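Local coordinates for fluvirucin B1 DH domain from module 1 (Actinomadura vulgaris, PDB 6OBV), which probably dehydrates a beta-hydroxyacyl intermediate, as the module 1 dehydratase domain of the polyketide synthase that builds fluvirucin B1, at residues G94-P106 and A247-A259. Sequence-based numbering, arbitrary orientation.
Sequences GCPVLEELTLEAP and ALPFAWNGVELLA
With CG2 of Thr-102 and CG of Phe-250 each swung trans to their own backbone nitrogens (chi1 of Phe-250 is 169°), methyl and ring lie side by side and point the same way, across two antiparallel strands. CG2 of Thr-102 settles over the ring face of Phe-250 in a CH-pi contact, 4.0 Å from the centroid. The hydroxyl of Thr-102 takes the position beside its backbone nitrogen, and there OG1 donates to the syn lone pair of Glu-100 OE1, a residue of the same strand; CG of Glu-100 lies beside Asn-253 ND2, with carboxylate and amide planes 58° apart.

Such pairing illustrates how the two halves of a double-hotdog fold, the architecture of polyketide synthase dehydratases, are sewn together: strand 97-103 lies between 144-152 and 247-257, and the long helix 79-92 packs against the face carrying Leu-101 and Trp-252. There the indole of Trp-252 is met at its edge, in plane, by Leu-103 CD2, 3.2 Å from NE1; this buried nitrogen has no polar partner in the model. Val-83 and Thr-80 of the helix also touch the indole.

Backbone bonds join Leu-101 and Trp-252 in both directions, and Leu-103 N reaches Phe-250 O at 2.7 Å. The regular pattern breaks at a G1 bulge, where Gly-254, with positive phi, and Val-255 both face Leu-98. Val-255 N bonds almost straight to Leu-98 O (2.9 Å), whereas Gly-254 N approaches Glu-99 O from above the carbonyl plane. Beyond the bulge, Val-97 CG2 rests on the aliphatic CG of Glu-256 at 3.6 Å, while Glu-256 OE1 is held by Ser-156 N.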
# COMPACT_ATOMS: atom_id res chain seq x y z
N GLY A 94 -8.68 -9.39 -11.28
CA GLY A 94 -9.55 -10.12 -12.19
C GLY A 94 -10.70 -9.32 -12.75
O GLY A 94 -11.78 -9.87 -12.96
N CYS A 95 -10.50 -8.02 -12.97
CA CYS A 95 -11.49 -7.13 -13.58
C CYS A 95 -10.83 -6.38 -14.73
O CYS A 95 -10.58 -5.17 -14.63
CB CYS A 95 -12.03 -6.13 -12.56
SG CYS A 95 -13.44 -6.69 -11.69
N PRO A 96 -10.54 -7.06 -15.84
CA PRO A 96 -9.60 -6.49 -16.82
C PRO A 96 -10.16 -5.38 -17.68
O PRO A 96 -9.36 -4.61 -18.24
CB PRO A 96 -9.21 -7.71 -17.67
CG PRO A 96 -10.41 -8.62 -17.58
CD PRO A 96 -10.94 -8.44 -16.18
N VAL A 97 -11.49 -5.26 -17.80
CA VAL A 97 -12.13 -4.38 -18.78
C VAL A 97 -12.35 -3.00 -18.17
O VAL A 97 -12.99 -2.86 -17.12
CB VAL A 97 -13.45 -4.99 -19.26
CG1 VAL A 97 -14.20 -4.01 -20.19
CG2 VAL A 97 -13.18 -6.32 -19.97
N LEU A 98 -11.84 -1.97 -18.86
CA LEU A 98 -12.02 -0.58 -18.44
C LEU A 98 -13.34 -0.06 -19.01
O LEU A 98 -13.40 0.46 -20.12
CB LEU A 98 -10.85 0.27 -18.93
CG LEU A 98 -10.84 1.69 -18.40
CD1 LEU A 98 -11.03 1.67 -16.90
CD2 LEU A 98 -9.51 2.34 -18.78
N GLU A 99 -14.41 -0.22 -18.23
CA GLU A 99 -15.73 0.18 -18.70
C GLU A 99 -15.80 1.68 -18.97
O GLU A 99 -16.39 2.12 -19.96
CB GLU A 99 -16.78 -0.25 -17.67
CG GLU A 99 -18.18 0.30 -17.87
CD GLU A 99 -19.12 -0.20 -16.79
OE1 GLU A 99 -19.51 -1.38 -16.83
OE2 GLU A 99 -19.46 0.58 -15.87
N GLU A 100 -15.17 2.48 -18.13
CA GLU A 100 -15.23 3.92 -18.25
C GLU A 100 -14.01 4.49 -17.52
O GLU A 100 -13.62 3.98 -16.47
CB GLU A 100 -16.54 4.46 -17.66
CG GLU A 100 -16.87 5.89 -18.00
CD GLU A 100 -16.19 6.87 -17.07
OE1 GLU A 100 -15.86 8.00 -17.51
OE2 GLU A 100 -15.98 6.51 -15.89
N LEU A 101 -13.39 5.53 -18.10
CA LEU A 101 -12.39 6.31 -17.37
C LEU A 101 -12.46 7.77 -17.83
O LEU A 101 -12.45 8.03 -19.04
CB LEU A 101 -10.98 5.75 -17.58
CG LEU A 101 -9.79 6.27 -16.77
CD1 LEU A 101 -9.72 5.60 -15.40
CD2 LEU A 101 -8.50 6.01 -17.50
N THR A 102 -12.58 8.70 -16.89
CA THR A 102 -12.54 10.13 -17.18
C THR A 102 -11.23 10.69 -16.66
O THR A 102 -10.84 10.38 -15.52
CB THR A 102 -13.72 10.88 -16.57
OG1 THR A 102 -14.95 10.26 -16.94
CG2 THR A 102 -13.76 12.32 -17.06
N LEU A 103 -10.54 11.48 -17.49
CA LEU A 103 -9.37 12.21 -17.02
C LEU A 103 -9.85 13.49 -16.35
O LEU A 103 -10.62 14.26 -16.94
CB LEU A 103 -8.42 12.53 -18.17
CG LEU A 103 -7.67 11.36 -18.87
CD1 LEU A 103 -7.25 10.20 -17.90
CD2 LEU A 103 -8.41 10.84 -20.08
N GLU A 104 -9.43 13.71 -15.11
CA GLU A 104 -9.94 14.83 -14.33
C GLU A 104 -8.97 16.00 -14.28
O GLU A 104 -9.36 17.14 -14.54
CB GLU A 104 -10.25 14.35 -12.90
CG GLU A 104 -11.00 13.05 -12.88
CD GLU A 104 -11.65 12.80 -11.55
OE1 GLU A 104 -11.13 13.32 -10.54
OE2 GLU A 104 -12.69 12.10 -11.51
N ALA A 105 -7.71 15.74 -13.94
CA ALA A 105 -6.71 16.78 -13.79
C ALA A 105 -5.46 16.34 -14.54
O ALA A 105 -4.98 15.21 -14.34
CB ALA A 105 -6.38 17.07 -12.31
N PRO A 106 -4.92 17.18 -15.41
CA PRO A 106 -3.66 16.84 -16.05
C PRO A 106 -2.58 16.62 -15.00
O PRO A 106 -2.63 17.18 -13.90
CB PRO A 106 -3.37 18.06 -16.93
CG PRO A 106 -4.35 19.11 -16.49
CD PRO A 106 -5.52 18.42 -15.94
N ALA A 247 -6.30 19.22 -28.71
CA ALA A 247 -7.29 18.51 -27.91
C ALA A 247 -6.62 17.28 -27.34
O ALA A 247 -5.80 16.66 -28.00
CB ALA A 247 -8.53 18.11 -28.73
N LEU A 248 -6.95 16.96 -26.09
CA LEU A 248 -6.39 15.79 -25.42
C LEU A 248 -7.49 14.81 -25.05
O LEU A 248 -8.63 15.22 -24.81
CB LEU A 248 -5.63 16.18 -24.14
CG LEU A 248 -4.49 17.20 -24.29
CD1 LEU A 248 -3.94 17.56 -22.92
CD2 LEU A 248 -3.41 16.64 -25.19
N PRO A 249 -7.18 13.51 -24.99
CA PRO A 249 -8.17 12.53 -24.52
C PRO A 249 -8.77 12.94 -23.19
O PRO A 249 -8.10 13.50 -22.32
CB PRO A 249 -7.34 11.24 -24.37
CG PRO A 249 -6.19 11.41 -25.32
CD PRO A 249 -5.90 12.90 -25.37
N PHE A 250 -10.06 12.65 -23.02
CA PHE A 250 -10.75 13.07 -21.82
C PHE A 250 -11.56 11.93 -21.21
O PHE A 250 -11.47 11.67 -20.01
CB PHE A 250 -11.62 14.29 -22.12
CG PHE A 250 -12.58 14.64 -21.01
CD1 PHE A 250 -12.11 15.14 -19.81
CD2 PHE A 250 -13.95 14.47 -21.18
CE1 PHE A 250 -13.00 15.47 -18.79
CE2 PHE A 250 -14.84 14.78 -20.17
CZ PHE A 250 -14.36 15.28 -18.97
N ALA A 251 -12.36 11.23 -22.02
CA ALA A 251 -13.22 10.16 -21.51
C ALA A 251 -13.09 8.91 -22.37
O ALA A 251 -13.13 9.00 -23.61
CB ALA A 251 -14.69 10.59 -21.45
N TRP A 252 -12.95 7.76 -21.72
CA TRP A 252 -12.81 6.47 -22.39
C TRP A 252 -13.98 5.58 -21.99
O TRP A 252 -14.40 5.59 -20.83
CB TRP A 252 -11.49 5.80 -21.99
CG TRP A 252 -10.27 6.66 -22.19
CD1 TRP A 252 -9.88 7.74 -21.45
CD2 TRP A 252 -9.26 6.49 -23.20
NE1 TRP A 252 -8.70 8.26 -21.94
CE2 TRP A 252 -8.30 7.51 -23.02
CE3 TRP A 252 -9.09 5.57 -24.25
CZ2 TRP A 252 -7.18 7.63 -23.83
CZ3 TRP A 252 -7.97 5.70 -25.06
CH2 TRP A 252 -7.03 6.72 -24.84
N ASN A 253 -14.50 4.80 -22.95
CA ASN A 253 -15.48 3.77 -22.64
C ASN A 253 -15.15 2.49 -23.38
O ASN A 253 -14.76 2.53 -24.55
CB ASN A 253 -16.91 4.19 -22.98
CG ASN A 253 -17.31 5.45 -22.24
OD1 ASN A 253 -16.78 6.53 -22.53
ND2 ASN A 253 -18.21 5.32 -21.26
N GLY A 254 -15.30 1.37 -22.69
CA GLY A 254 -15.17 0.05 -23.28
C GLY A 254 -13.77 -0.18 -23.79
O GLY A 254 -13.59 -0.43 -24.98
N VAL A 255 -12.78 -0.07 -22.91
CA VAL A 255 -11.38 -0.30 -23.27
C VAL A 255 -11.04 -1.73 -22.87
O VAL A 255 -11.03 -2.07 -21.68
CB VAL A 255 -10.44 0.71 -22.61
CG1 VAL A 255 -8.99 0.43 -23.02
CG2 VAL A 255 -10.82 2.11 -23.02
N GLU A 256 -10.79 -2.57 -23.86
CA GLU A 256 -10.33 -3.93 -23.64
C GLU A 256 -8.94 -4.09 -24.24
O GLU A 256 -8.72 -3.82 -25.43
CB GLU A 256 -11.25 -4.96 -24.28
CG GLU A 256 -12.32 -5.47 -23.36
CD GLU A 256 -13.30 -6.35 -24.08
OE1 GLU A 256 -14.19 -5.81 -24.76
OE2 GLU A 256 -13.17 -7.59 -23.96
N LEU A 257 -8.02 -4.57 -23.42
CA LEU A 257 -6.72 -5.01 -23.91
C LEU A 257 -6.79 -6.52 -24.15
O LEU A 257 -6.99 -7.30 -23.22
CB LEU A 257 -5.64 -4.63 -22.91
CG LEU A 257 -4.25 -4.89 -23.42
CD1 LEU A 257 -3.95 -3.90 -24.51
CD2 LEU A 257 -3.34 -4.74 -22.25
N LEU A 258 -6.67 -6.92 -25.42
CA LEU A 258 -6.80 -8.32 -25.80
C LEU A 258 -5.47 -9.04 -25.98
O LEU A 258 -5.45 -10.27 -25.95
CB LEU A 258 -7.61 -8.43 -27.09
CG LEU A 258 -8.94 -7.68 -27.11
CD1 LEU A 258 -9.66 -7.88 -28.42
CD2 LEU A 258 -9.82 -8.15 -25.94
N ALA A 259 -4.36 -8.31 -26.17
CA ALA A 259 -3.04 -8.91 -26.34
C ALA A 259 -2.01 -7.92 -25.84
O ALA A 259 -2.04 -6.75 -26.24
CB ALA A 259 -2.77 -9.28 -27.81